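Local atomic coordinates of putative streptothricin acetyltransferase (Bacillus anthracis, PDB entry 3PP9), a protein that probably transfers the acetyl group of acetyl coenzyme A to streptothricin-type antibiotics, as a member of the GNAT acetyltransferase family. Residues Ser5-Leu16 / Ile71-Leu82. Numbering follows the deposited sequence.
Sequences SLLIRELETNDL and INKPNQIIYIAL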
# COMPACT_ATOMS: atom_id res chain seq x y z
N SER A 5 -35.75 5.67 12.69
CA SER A 5 -34.68 4.67 12.43
C SER A 5 -33.33 5.34 12.14
O SER A 5 -33.21 6.56 12.08
CB SER A 5 -35.06 3.80 11.23
OG SER A 5 -36.27 3.10 11.45
N LEU A 6 -32.33 4.50 11.94
CA LEU A 6 -30.97 4.89 11.64
C LEU A 6 -30.85 5.82 10.43
O LEU A 6 -31.51 5.61 9.41
CB LEU A 6 -30.20 3.60 11.30
CG LEU A 6 -28.71 3.69 11.06
CD1 LEU A 6 -28.05 3.88 12.40
CD2 LEU A 6 -28.23 2.40 10.37
N LEU A 7 -29.98 6.82 10.52
CA LEU A 7 -29.70 7.75 9.41
C LEU A 7 -28.21 7.74 9.12
O LEU A 7 -27.42 7.84 10.03
CB LEU A 7 -30.12 9.19 9.75
CG LEU A 7 -29.62 10.25 8.73
CD1 LEU A 7 -30.24 10.03 7.36
CD2 LEU A 7 -29.84 11.68 9.21
N ILE A 8 -27.85 7.62 7.84
CA ILE A 8 -26.47 7.69 7.40
C ILE A 8 -26.37 8.97 6.55
O ILE A 8 -27.13 9.16 5.57
CB ILE A 8 -26.03 6.50 6.51
CG1 ILE A 8 -26.17 5.15 7.25
CG2 ILE A 8 -24.62 6.75 6.01
CD1 ILE A 8 -25.33 5.00 8.44
N ARG A 9 -25.48 9.88 6.93
CA ARG A 9 -25.30 11.10 6.14
C ARG A 9 -23.88 11.62 6.22
O ARG A 9 -23.12 11.24 7.08
CB ARG A 9 -26.24 12.25 6.53
CG ARG A 9 -26.09 12.81 7.95
CD ARG A 9 -26.74 14.21 8.04
NE ARG A 9 -26.67 14.72 9.40
CZ ARG A 9 -25.60 15.29 9.95
NH1 ARG A 9 -24.45 15.35 9.30
NH2 ARG A 9 -25.65 15.73 11.21
N GLU A 10 -23.53 12.49 5.29
CA GLU A 10 -22.20 13.08 5.23
C GLU A 10 -21.91 13.96 6.45
O GLU A 10 -22.78 14.75 6.91
CB GLU A 10 -22.05 13.91 3.94
CG GLU A 10 -20.69 14.55 3.73
CD GLU A 10 -20.62 15.30 2.39
OE1 GLU A 10 -21.58 15.27 1.62
OE2 GLU A 10 -19.56 15.90 2.11
N LEU A 11 -20.70 13.81 6.96
CA LEU A 11 -20.23 14.59 8.11
C LEU A 11 -20.20 16.08 7.75
O LEU A 11 -19.82 16.45 6.64
CB LEU A 11 -18.80 14.16 8.48
CG LEU A 11 -18.18 14.85 9.70
CD1 LEU A 11 -18.87 14.39 10.93
CD2 LEU A 11 -16.70 14.50 9.76
N GLU A 12 -20.58 16.92 8.72
CA GLU A 12 -20.63 18.38 8.57
C GLU A 12 -19.75 19.01 9.64
O GLU A 12 -19.54 18.44 10.70
CB GLU A 12 -22.08 18.88 8.77
CG GLU A 12 -23.06 18.34 7.72
CD GLU A 12 -24.54 18.61 8.04
OE1 GLU A 12 -24.87 19.30 9.04
OE2 GLU A 12 -25.38 18.09 7.28
N THR A 13 -19.25 20.20 9.35
CA THR A 13 -18.43 20.93 10.29
C THR A 13 -19.13 21.04 11.65
O THR A 13 -18.53 20.82 12.70
CB THR A 13 -18.14 22.33 9.76
OG1 THR A 13 -17.42 22.24 8.52
CG2 THR A 13 -17.33 23.11 10.77
N ASN A 14 -20.42 21.34 11.61
CA ASN A 14 -21.22 21.50 12.81
C ASN A 14 -21.35 20.21 13.66
O ASN A 14 -21.79 20.26 14.80
CB ASN A 14 -22.57 22.18 12.47
CG ASN A 14 -22.43 23.65 11.96
OD1 ASN A 14 -23.37 24.21 11.37
ND2 ASN A 14 -21.25 24.25 12.16
N ASP A 15 -20.95 19.05 13.13
CA ASP A 15 -20.98 17.79 13.87
C ASP A 15 -19.71 17.56 14.69
O ASP A 15 -19.70 16.73 15.59
CB ASP A 15 -21.05 16.57 12.91
CG ASP A 15 -22.31 16.54 12.07
OD1 ASP A 15 -23.39 16.90 12.58
OD2 ASP A 15 -22.23 16.07 10.90
N LEU A 16 -18.64 18.27 14.36
CA LEU A 16 -17.33 18.04 15.01
C LEU A 16 -17.27 18.08 16.53
O LEU A 16 -16.49 17.34 17.14
CB LEU A 16 -16.25 18.94 14.39
CG LEU A 16 -15.97 18.65 12.91
CD1 LEU A 16 -15.01 19.67 12.31
CD2 LEU A 16 -15.44 17.22 12.73
N ILE A 71 -13.83 16.99 5.46
CA ILE A 71 -14.98 17.84 5.21
C ILE A 71 -14.70 18.75 4.03
O ILE A 71 -13.62 19.34 3.93
CB ILE A 71 -15.36 18.65 6.47
CG1 ILE A 71 -15.81 17.68 7.56
CG2 ILE A 71 -16.48 19.65 6.15
CD1 ILE A 71 -16.16 18.30 8.90
N ASN A 72 -15.66 18.82 3.10
CA ASN A 72 -15.55 19.69 1.93
C ASN A 72 -14.35 19.33 1.05
O ASN A 72 -13.50 20.18 0.74
CB ASN A 72 -15.48 21.15 2.41
CG ASN A 72 -15.69 22.16 1.29
OD1 ASN A 72 -16.24 21.84 0.24
ND2 ASN A 72 -15.27 23.40 1.54
N LYS A 73 -14.28 18.08 0.63
CA LYS A 73 -13.20 17.60 -0.20
C LYS A 73 -13.77 16.86 -1.38
O LYS A 73 -14.72 16.08 -1.25
CB LYS A 73 -12.33 16.60 0.57
CG LYS A 73 -11.77 17.11 1.89
CD LYS A 73 -10.73 18.19 1.79
CE LYS A 73 -9.42 17.68 1.25
NZ LYS A 73 -8.35 18.71 1.44
N PRO A 74 -13.17 17.04 -2.55
CA PRO A 74 -13.69 16.30 -3.69
C PRO A 74 -13.52 14.79 -3.65
O PRO A 74 -14.47 14.06 -3.99
CB PRO A 74 -12.88 16.85 -4.87
CG PRO A 74 -12.28 18.10 -4.40
CD PRO A 74 -12.16 18.05 -2.93
N ASN A 75 -12.37 14.33 -3.18
CA ASN A 75 -12.05 12.89 -3.24
C ASN A 75 -11.96 12.14 -1.94
O ASN A 75 -11.38 11.06 -1.89
CB ASN A 75 -10.76 12.67 -4.04
CG ASN A 75 -10.89 13.05 -5.49
OD1 ASN A 75 -11.99 13.07 -6.05
ND2 ASN A 75 -9.76 13.33 -6.11
N GLN A 76 -12.48 12.73 -0.88
CA GLN A 76 -12.51 12.02 0.39
C GLN A 76 -13.74 12.51 1.15
O GLN A 76 -14.24 13.60 0.89
CB GLN A 76 -11.17 12.08 1.15
CG GLN A 76 -10.77 13.37 1.78
CD GLN A 76 -9.39 13.26 2.45
OE1 GLN A 76 -8.58 12.38 2.13
NE2 GLN A 76 -9.11 14.15 3.39
N ILE A 77 -14.25 11.67 2.05
CA ILE A 77 -15.45 12.00 2.77
C ILE A 77 -15.62 11.09 3.97
O ILE A 77 -15.00 10.04 4.04
CB ILE A 77 -16.68 11.74 1.81
CG1 ILE A 77 -17.99 12.31 2.32
CG2 ILE A 77 -16.85 10.25 1.52
CD1 ILE A 77 -19.09 12.33 1.19
N ILE A 78 -16.42 11.56 4.92
CA ILE A 78 -16.82 10.76 6.08
C ILE A 78 -18.35 10.70 6.14
O ILE A 78 -19.04 11.72 5.93
CB ILE A 78 -16.28 11.29 7.42
CG1 ILE A 78 -14.77 11.06 7.46
CG2 ILE A 78 -16.95 10.59 8.60
CD1 ILE A 78 -14.04 11.64 8.68
N TYR A 79 -18.88 9.49 6.33
CA TYR A 79 -20.32 9.34 6.55
C TYR A 79 -20.48 8.90 7.99
O TYR A 79 -19.71 8.08 8.47
CB TYR A 79 -20.98 8.33 5.63
CG TYR A 79 -21.07 8.77 4.21
CD1 TYR A 79 -22.09 9.61 3.79
CD2 TYR A 79 -20.16 8.33 3.27
CE1 TYR A 79 -22.18 10.03 2.47
CE2 TYR A 79 -20.26 8.72 1.95
CZ TYR A 79 -21.26 9.57 1.56
OH TYR A 79 -21.36 9.96 0.23
N ILE A 80 -21.47 9.47 8.66
CA ILE A 80 -21.78 9.10 10.04
C ILE A 80 -23.12 8.39 10.13
O ILE A 80 -24.03 8.63 9.34
CB ILE A 80 -21.80 10.33 11.02
CG1 ILE A 80 -22.73 11.46 10.52
CG2 ILE A 80 -20.38 10.87 11.21
CD1 ILE A 80 -22.89 12.68 11.47
N ALA A 81 -23.23 7.48 11.09
CA ALA A 81 -24.44 6.76 11.38
C ALA A 81 -25.06 7.38 12.63
O ALA A 81 -24.44 7.40 13.70
CB ALA A 81 -24.13 5.28 11.63
N LEU A 82 -26.30 7.84 12.51
CA LEU A 82 -27.03 8.46 13.60
C LEU A 82 -28.22 7.63 14.04
O LEU A 82 -29.05 7.25 13.21
CB LEU A 82 -27.55 9.84 13.15
CG LEU A 82 -26.45 10.88 12.95
CD1 LEU A 82 -26.89 11.93 11.93
CD2 LEU A 82 -26.11 11.49 14.30
O HOH W 1 -31.41 8.98 13.49
O HOH W 2 -17.78 15.97 -0.03
O HOH W 3 -18.08 17.04 3.93
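Leu7 to Glu10 run antiparallel to Tyr79 to Leu82, the segment axes 155° apart, and hydrogen-bonded and non-hydrogen-bonded pairs take turns along them in the order Leu7-Leu82, Ile8-Ala81, Arg9-Ile80, Glu10-Tyr79. The bond from Leu82 N to Leu7 O is short at 2.7 Å, and Leu11 N extends the pairing by one bond to Ile78 O. On one face Ile8 folds its CD1 back onto Ala81, CD1 to CB 3.4 Å, tighter than usual for two carbons. Its CG2 lies against Tyr79 CB, while the Tyr79 ring brings CD1 near Glu10 N. Farther along, the extended Glu10 side chain lies across Ile77 at about a right angle, and Leu121, Gln124 and Trp128 of helix 117-131 touch Ile8, Tyr79 and Ile77 respectively. The other face carries Leu7, Arg9, Ile80 and Leu82, with Leu82 CD1 touching both Leu7 CD2 and Arg9 NE. Arg9 CG sits between backbone N and carbonyl carbon (chi1 63°), carrying the chain alongside Ile80. Ile80 CD1 lies over one face of the guanidinium, 3.8 Å from Arg9 NH1, while Asp15 meets its edge in plane: NH1 binds Asp15 OD2 at 2.8 Å and NH2 binds OD1 at 2.9 Å. NH1 also donates to Glu10 O. Beyond the strand pairing, Leu11 CD2 meets Ile71 CD1 at 3.9 Å, with Leu16 CD1 packed on the same methyl, and Leu11 CD1 rests on Ile80 CG2. This is the edge of the GNAT sheet, with 7-10 outermost in the chain. The two Arg9-Asp15 bonds tie the turn after the strand back to it, Glu12 N braces the turn from within by reaching Asp15 OD2 from above the carboxylate plane, and the paired charges probably keep Asp15, though buried, ionised.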